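Uncharacterized protein (Enterococcus faecalis, PDB 3D3Y) is of unknown function but is related to the M16 metallopeptidases and probably resembles the zinc-dependent members in fold. Local coordinates at residues T39-E51 and F75-F88. Sequence-based numbering, arbitrary orientation.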
loop_
_atom_site.group_PDB
_atom_site.type_symbol
_atom_site.label_atom_id
_atom_site.label_comp_id
_atom_site.label_asym_id
_atom_site.label_seq_id
_atom_site.Cartn_x
_atom_site.Cartn_y
_atom_site.Cartn_z
ATOM N N THR A 39 -7.133 -6.056 14.208
ATOM C CA THR A 39 -5.866 -5.371 14.502
ATOM C C THR A 39 -5.470 -4.254 13.528
ATOM O O THR A 39 -4.476 -3.599 13.749
ATOM C CB THR A 39 -4.667 -6.328 14.559
ATOM O OG1 THR A 39 -4.435 -6.881 13.257
ATOM C CG2 THR A 39 -4.895 -7.465 15.628
ATOM N N ILE A 40 -6.231 -4.030 12.462
ATOM C CA ILE A 40 -5.851 -2.986 11.476
ATOM C C ILE A 40 -5.784 -1.595 12.098
ATOM O O ILE A 40 -4.801 -0.874 11.934
ATOM C CB ILE A 40 -6.793 -2.993 10.249
ATOM C CG1 ILE A 40 -6.509 -4.223 9.375
ATOM C CG2 ILE A 40 -6.637 -1.719 9.380
ATOM C CD1 ILE A 40 -7.676 -4.584 8.386
ATOM N N THR A 41 -6.852 -1.203 12.778
ATOM C CA THR A 41 -6.911 0.106 13.402
ATOM C C THR A 41 -5.918 0.197 14.567
ATOM O O THR A 41 -5.309 1.255 14.800
ATOM C CB THR A 41 -8.356 0.421 13.938
ATOM O OG1 THR A 41 -9.280 0.414 12.850
ATOM C CG2 THR A 41 -8.379 1.806 14.622
ATOM N N LYS A 42 -5.741 -0.909 15.284
ATOM C CA LYS A 42 -4.741 -0.966 16.362
ATOM C C LYS A 42 -3.341 -0.709 15.802
ATOM O O LYS A 42 -2.593 0.113 16.337
ATOM C CB LYS A 42 -4.784 -2.330 17.057
ATOM C CG LYS A 42 -5.970 -2.477 18.031
ATOM C CD LYS A 42 -5.996 -3.865 18.607
ATOM C CE LYS A 42 -7.162 -4.039 19.600
ATOM N NZ LYS A 42 -8.381 -4.254 18.768
ATOM N N ARG A 43 -2.989 -1.403 14.724
ATOM C CA ARG A 43 -1.688 -1.180 14.078
ATOM C C ARG A 43 -1.544 0.260 13.610
ATOM O O ARG A 43 -0.493 0.887 13.790
ATOM C CB ARG A 43 -1.497 -2.158 12.913
ATOM C CG ARG A 43 -1.310 -3.576 13.414
ATOM C CD ARG A 43 -1.427 -4.640 12.325
ATOM N NE ARG A 43 -0.274 -4.732 11.398
ATOM C CZ ARG A 43 0.880 -5.343 11.667
ATOM N NH1 ARG A 43 1.116 -5.842 12.883
ATOM N NH2 ARG A 43 1.835 -5.415 10.728
ATOM N N THR A 44 -2.565 0.781 12.959
ATOM C CA THR A 44 -2.526 2.191 12.507
ATOM C C THR A 44 -2.264 3.183 13.637
ATOM O O THR A 44 -1.398 4.076 13.501
ATOM C CB THR A 44 -3.815 2.564 11.742
ATOM O OG1 THR A 44 -3.979 1.632 10.685
ATOM C CG2 THR A 44 -3.792 3.998 11.166
ATOM N N LEU A 45 -3.021 3.072 14.720
ATOM C CA LEU A 45 -2.834 3.989 15.853
ATOM C C LEU A 45 -1.478 3.776 16.535
ATOM O O LEU A 45 -0.798 4.737 16.932
ATOM C CB LEU A 45 -3.965 3.833 16.892
ATOM C CG LEU A 45 -3.908 4.715 18.162
ATOM C CD1 LEU A 45 -3.799 6.245 17.768
ATOM C CD2 LEU A 45 -5.183 4.479 18.977
ATOM N N LEU A 46 -1.091 2.516 16.686
ATOM C CA LEU A 46 0.211 2.190 17.245
ATOM C C LEU A 46 1.356 2.868 16.466
ATOM O O LEU A 46 2.333 3.328 17.053
ATOM C CB LEU A 46 0.409 0.678 17.255
ATOM C CG LEU A 46 1.693 0.230 17.952
ATOM C CD1 LEU A 46 1.735 0.633 19.467
ATOM C CD2 LEU A 46 1.830 -1.285 17.794
ATOM N N SER A 47 1.262 2.889 15.144
ATOM C CA SER A 47 2.312 3.520 14.360
ATOM C C SER A 47 2.441 5.003 14.745
ATOM O O SER A 47 3.563 5.542 14.784
ATOM C CB SER A 47 2.073 3.328 12.848
ATOM O OG SER A 47 1.053 4.181 12.357
ATOM N N SER A 48 1.321 5.676 15.047
ATOM C CA SER A 48 1.417 7.064 15.508
ATOM C C SER A 48 2.002 7.157 16.919
ATOM O O SER A 48 2.785 8.039 17.201
ATOM C CB SER A 48 0.059 7.745 15.526
ATOM O OG SER A 48 -0.304 8.087 14.209
ATOM N N LEU A 49 1.650 6.213 17.780
ATOM C CA LEU A 49 2.096 6.264 19.167
ATOM C C LEU A 49 3.594 6.053 19.243
ATOM O O LEU A 49 4.289 6.800 19.978
ATOM C CB LEU A 49 1.355 5.238 20.028
ATOM C CG LEU A 49 -0.157 5.441 20.218
ATOM C CD1 LEU A 49 -0.843 4.200 20.800
ATOM C CD2 LEU A 49 -0.469 6.656 21.134
HETATM N N MSE A 50 4.101 5.079 18.484
HETATM C CA MSE A 50 5.515 4.724 18.601
HETATM C C MSE A 50 6.431 5.742 17.924
HETATM O O MSE A 50 7.623 5.819 18.235
HETATM C CB MSE A 50 5.753 3.316 18.075
HETATM C CG MSE A 50 5.032 2.286 18.969
HETATM SE SE MSE A 50 5.352 0.510 18.273
HETATM C CE MSE A 50 7.305 0.483 18.295
ATOM N N GLU A 51 5.863 6.547 17.027
ATOM C CA GLU A 51 6.615 7.565 16.289
ATOM C C GLU A 51 6.764 8.879 17.068
ATOM O O GLU A 51 7.798 9.551 16.965
ATOM C CB GLU A 51 5.873 7.845 14.969
ATOM C CG GLU A 51 6.510 8.860 14.069
ATOM C CD GLU A 51 5.633 9.132 12.841
ATOM O OE1 GLU A 51 4.543 9.709 13.013
ATOM O OE2 GLU A 51 6.015 8.736 11.724
ATOM N N PHE A 75 13.120 9.970 10.324
ATOM C CA PHE A 75 12.495 8.845 11.015
ATOM C C PHE A 75 10.982 8.889 10.833
ATOM O O PHE A 75 10.355 9.947 10.978
ATOM C CB PHE A 75 12.863 8.892 12.497
ATOM C CG PHE A 75 12.005 8.008 13.381
ATOM C CD1 PHE A 75 12.048 6.632 13.266
ATOM C CD2 PHE A 75 11.156 8.576 14.321
ATOM C CE1 PHE A 75 11.266 5.805 14.092
ATOM C CE2 PHE A 75 10.367 7.775 15.157
ATOM C CZ PHE A 75 10.428 6.385 15.044
ATOM N N GLY A 76 10.372 7.739 10.530
ATOM C CA GLY A 76 8.907 7.721 10.469
ATOM C C GLY A 76 8.392 6.316 10.638
ATOM O O GLY A 76 9.125 5.343 10.418
ATOM N N ILE A 77 7.132 6.206 11.047
ATOM C CA ILE A 77 6.427 4.933 11.120
ATOM C C ILE A 77 5.064 5.098 10.428
ATOM O O ILE A 77 4.350 6.119 10.639
ATOM C CB ILE A 77 6.240 4.454 12.595
ATOM C CG1 ILE A 77 7.558 4.527 13.385
ATOM C CG2 ILE A 77 5.689 3.011 12.655
ATOM C CD1 ILE A 77 7.423 3.970 14.869
ATOM N N GLY A 78 4.706 4.117 9.600
ATOM C CA GLY A 78 3.343 4.076 9.030
ATOM C C GLY A 78 2.910 2.627 8.763
ATOM O O GLY A 78 3.597 1.695 9.142
ATOM N N VAL A 79 1.770 2.456 8.089
ATOM C CA VAL A 79 1.245 1.146 7.809
ATOM C C VAL A 79 0.786 1.094 6.380
ATOM O O VAL A 79 0.482 2.135 5.764
ATOM C CB VAL A 79 0.053 0.759 8.740
ATOM C CG1 VAL A 79 0.507 0.663 10.180
ATOM C CG2 VAL A 79 -1.091 1.774 8.612
ATOM N N SER A 80 0.747 -0.123 5.843
ATOM C CA SER A 80 0.144 -0.327 4.533
ATOM C C SER A 80 -0.458 -1.721 4.434
ATOM O O SER A 80 -0.297 -2.553 5.330
ATOM C CB SER A 80 1.151 -0.057 3.398
ATOM O OG SER A 80 2.317 -0.814 3.597
ATOM N N LYS A 81 -1.179 -1.968 3.350
ATOM C CA LYS A 81 -1.928 -3.205 3.196
ATOM C C LYS A 81 -1.446 -3.743 1.879
ATOM O O LYS A 81 -1.312 -2.977 0.947
ATOM C CB LYS A 81 -3.419 -2.836 3.128
ATOM C CG LYS A 81 -4.384 -3.879 2.635
ATOM C CD LYS A 81 -5.808 -3.400 3.023
ATOM C CE LYS A 81 -6.854 -3.954 2.100
ATOM N NZ LYS A 81 -8.207 -3.351 2.365
ATOM N N LYS A 82 -1.212 -5.043 1.789
ATOM C CA LYS A 82 -0.771 -5.640 0.535
ATOM C C LYS A 82 -1.360 -7.014 0.473
ATOM O O LYS A 82 -0.979 -7.889 1.258
ATOM C CB LYS A 82 0.758 -5.757 0.462
ATOM C CG LYS A 82 1.322 -6.000 -0.975
ATOM C CD LYS A 82 1.367 -4.641 -1.676
ATOM C CE LYS A 82 2.026 -4.681 -3.010
ATOM N NZ LYS A 82 1.794 -3.322 -3.596
ATOM N N GLY A 83 -2.290 -7.222 -0.463
ATOM C CA GLY A 83 -2.914 -8.533 -0.578
ATOM C C GLY A 83 -3.571 -8.880 0.746
ATOM O O GLY A 83 -4.355 -8.078 1.287
ATOM N N ASN A 84 -3.273 -10.069 1.254
ATOM C CA ASN A 84 -3.787 -10.499 2.539
ATOM C C ASN A 84 -2.894 -10.164 3.750
ATOM O O ASN A 84 -3.087 -10.716 4.834
ATOM C CB ASN A 84 -4.073 -11.994 2.516
ATOM C CG ASN A 84 -5.234 -12.355 3.402
ATOM O OD1 ASN A 84 -6.303 -11.701 3.345
ATOM N ND2 ASN A 84 -5.052 -13.364 4.239
ATOM N N GLN A 85 -1.932 -9.257 3.566
ATOM C CA GLN A 85 -0.979 -8.865 4.636
ATOM C C GLN A 85 -1.186 -7.411 5.028
ATOM O O GLN A 85 -1.675 -6.594 4.238
ATOM C CB GLN A 85 0.467 -9.065 4.163
ATOM C CG GLN A 85 0.852 -10.521 3.998
ATOM C CD GLN A 85 2.202 -10.717 3.331
ATOM O OE1 GLN A 85 2.940 -9.762 3.086
ATOM N NE2 GLN A 85 2.535 -11.980 3.034
ATOM N N HIS A 86 -0.846 -7.095 6.270
ATOM C CA HIS A 86 -0.863 -5.716 6.725
ATOM C C HIS A 86 0.546 -5.485 7.295
ATOM O O HIS A 86 1.084 -6.325 8.066
ATOM C CB HIS A 86 -1.978 -5.482 7.780
ATOM C CG HIS A 86 -2.225 -4.032 8.084
ATOM N ND1 HIS A 86 -1.573 -3.361 9.095
ATOM C CD2 HIS A 86 -3.030 -3.122 7.486
ATOM C CE1 HIS A 86 -1.973 -2.097 9.115
ATOM N NE2 HIS A 86 -2.859 -1.926 8.144
ATOM N N TRP A 87 1.163 -4.391 6.858
ATOM C CA TRP A 87 2.564 -4.124 7.139
ATOM C C TRP A 87 2.665 -2.911 8.078
ATOM O O TRP A 87 2.009 -1.904 7.865
ATOM C CB TRP A 87 3.299 -3.793 5.816
ATOM C CG TRP A 87 3.333 -4.879 4.723
ATOM C CD1 TRP A 87 2.974 -6.209 4.831
ATOM C CD2 TRP A 87 3.844 -4.708 3.399
ATOM N NE1 TRP A 87 3.200 -6.861 3.611
ATOM C CE2 TRP A 87 3.737 -5.957 2.729
ATOM C CE3 TRP A 87 4.393 -3.604 2.705
ATOM C CZ2 TRP A 87 4.155 -6.135 1.399
ATOM C CZ3 TRP A 87 4.807 -3.783 1.359
ATOM C CH2 TRP A 87 4.676 -5.041 0.727
ATOM N N PHE A 88 3.544 -2.999 9.078
ATOM C CA PHE A 88 3.818 -1.910 10.025
ATOM C C PHE A 88 5.290 -1.589 9.791
ATOM O O PHE A 88 6.152 -2.451 9.956
ATOM C CB PHE A 88 3.549 -2.397 11.433
ATOM C CG PHE A 88 3.800 -1.390 12.526
ATOM C CD1 PHE A 88 2.718 -0.780 13.172
ATOM C CD2 PHE A 88 5.106 -1.113 12.978
ATOM C CE1 PHE A 88 2.931 0.095 14.242
ATOM C CE2 PHE A 88 5.344 -0.216 14.040
ATOM C CZ PHE A 88 4.240 0.404 14.671
HETATM O O HOH W 1 2.113 7.317 11.837
#
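Helix 40-51 packs on the hairpin of strands 75-82 and 85-88, in an alpha/beta domain consistent with the M16 peptidase fold. Its axis runs antiparallel to strand 75-82, with a closest approach of 7.1 Å. Arg-43 and His-86 meet near the start of the helix. Arg-43 NE donates to His-86 ND1 at 3.0 Å; the ring nitrogen lies in the guanidinium plane, and the two flat groups stand 72° apart. A bend at chi3 (74°) turns the guanidinium back to the strand, where Phe-88 CB covers one of its faces. Arg-43 NH1 makes a salt bridge to Asp-199 and a hydrogen bond to Tyr-191, while His-86 NE2 donates to the carbonyl of Ser-173. Both ring nitrogens are therefore engaged, which probably fixes the ring's rotation. Further along, the Phe-88 ring meets the helix beside Ser-47, with CE1 3.6 Å from Ser-47 CB. Met-50 SE reaches Phe-88 CZ at 3.8 Å in an oblique Met-aromatic contact. Ile-77 straddles the next turn: CG2 touches Ser-47 CB and CD1 touches Met-50 CB. At the far end, Glu-51 OE2 accepts the backbone N-H of Ile-77 at 2.8 Å. The bond is nearly straight (170°) and meets the carboxylate from its anti side, tilted well out of its plane. It satisfies a backbone donor on an outermost strand of the six-stranded sheet. Helix 185-198 flanks Arg-43 and Leu-46, helix 129-148 touches Thr-44 and Leu-45, and strand 24-34 pairs with strand 85-95 on the side away from strand 74-82.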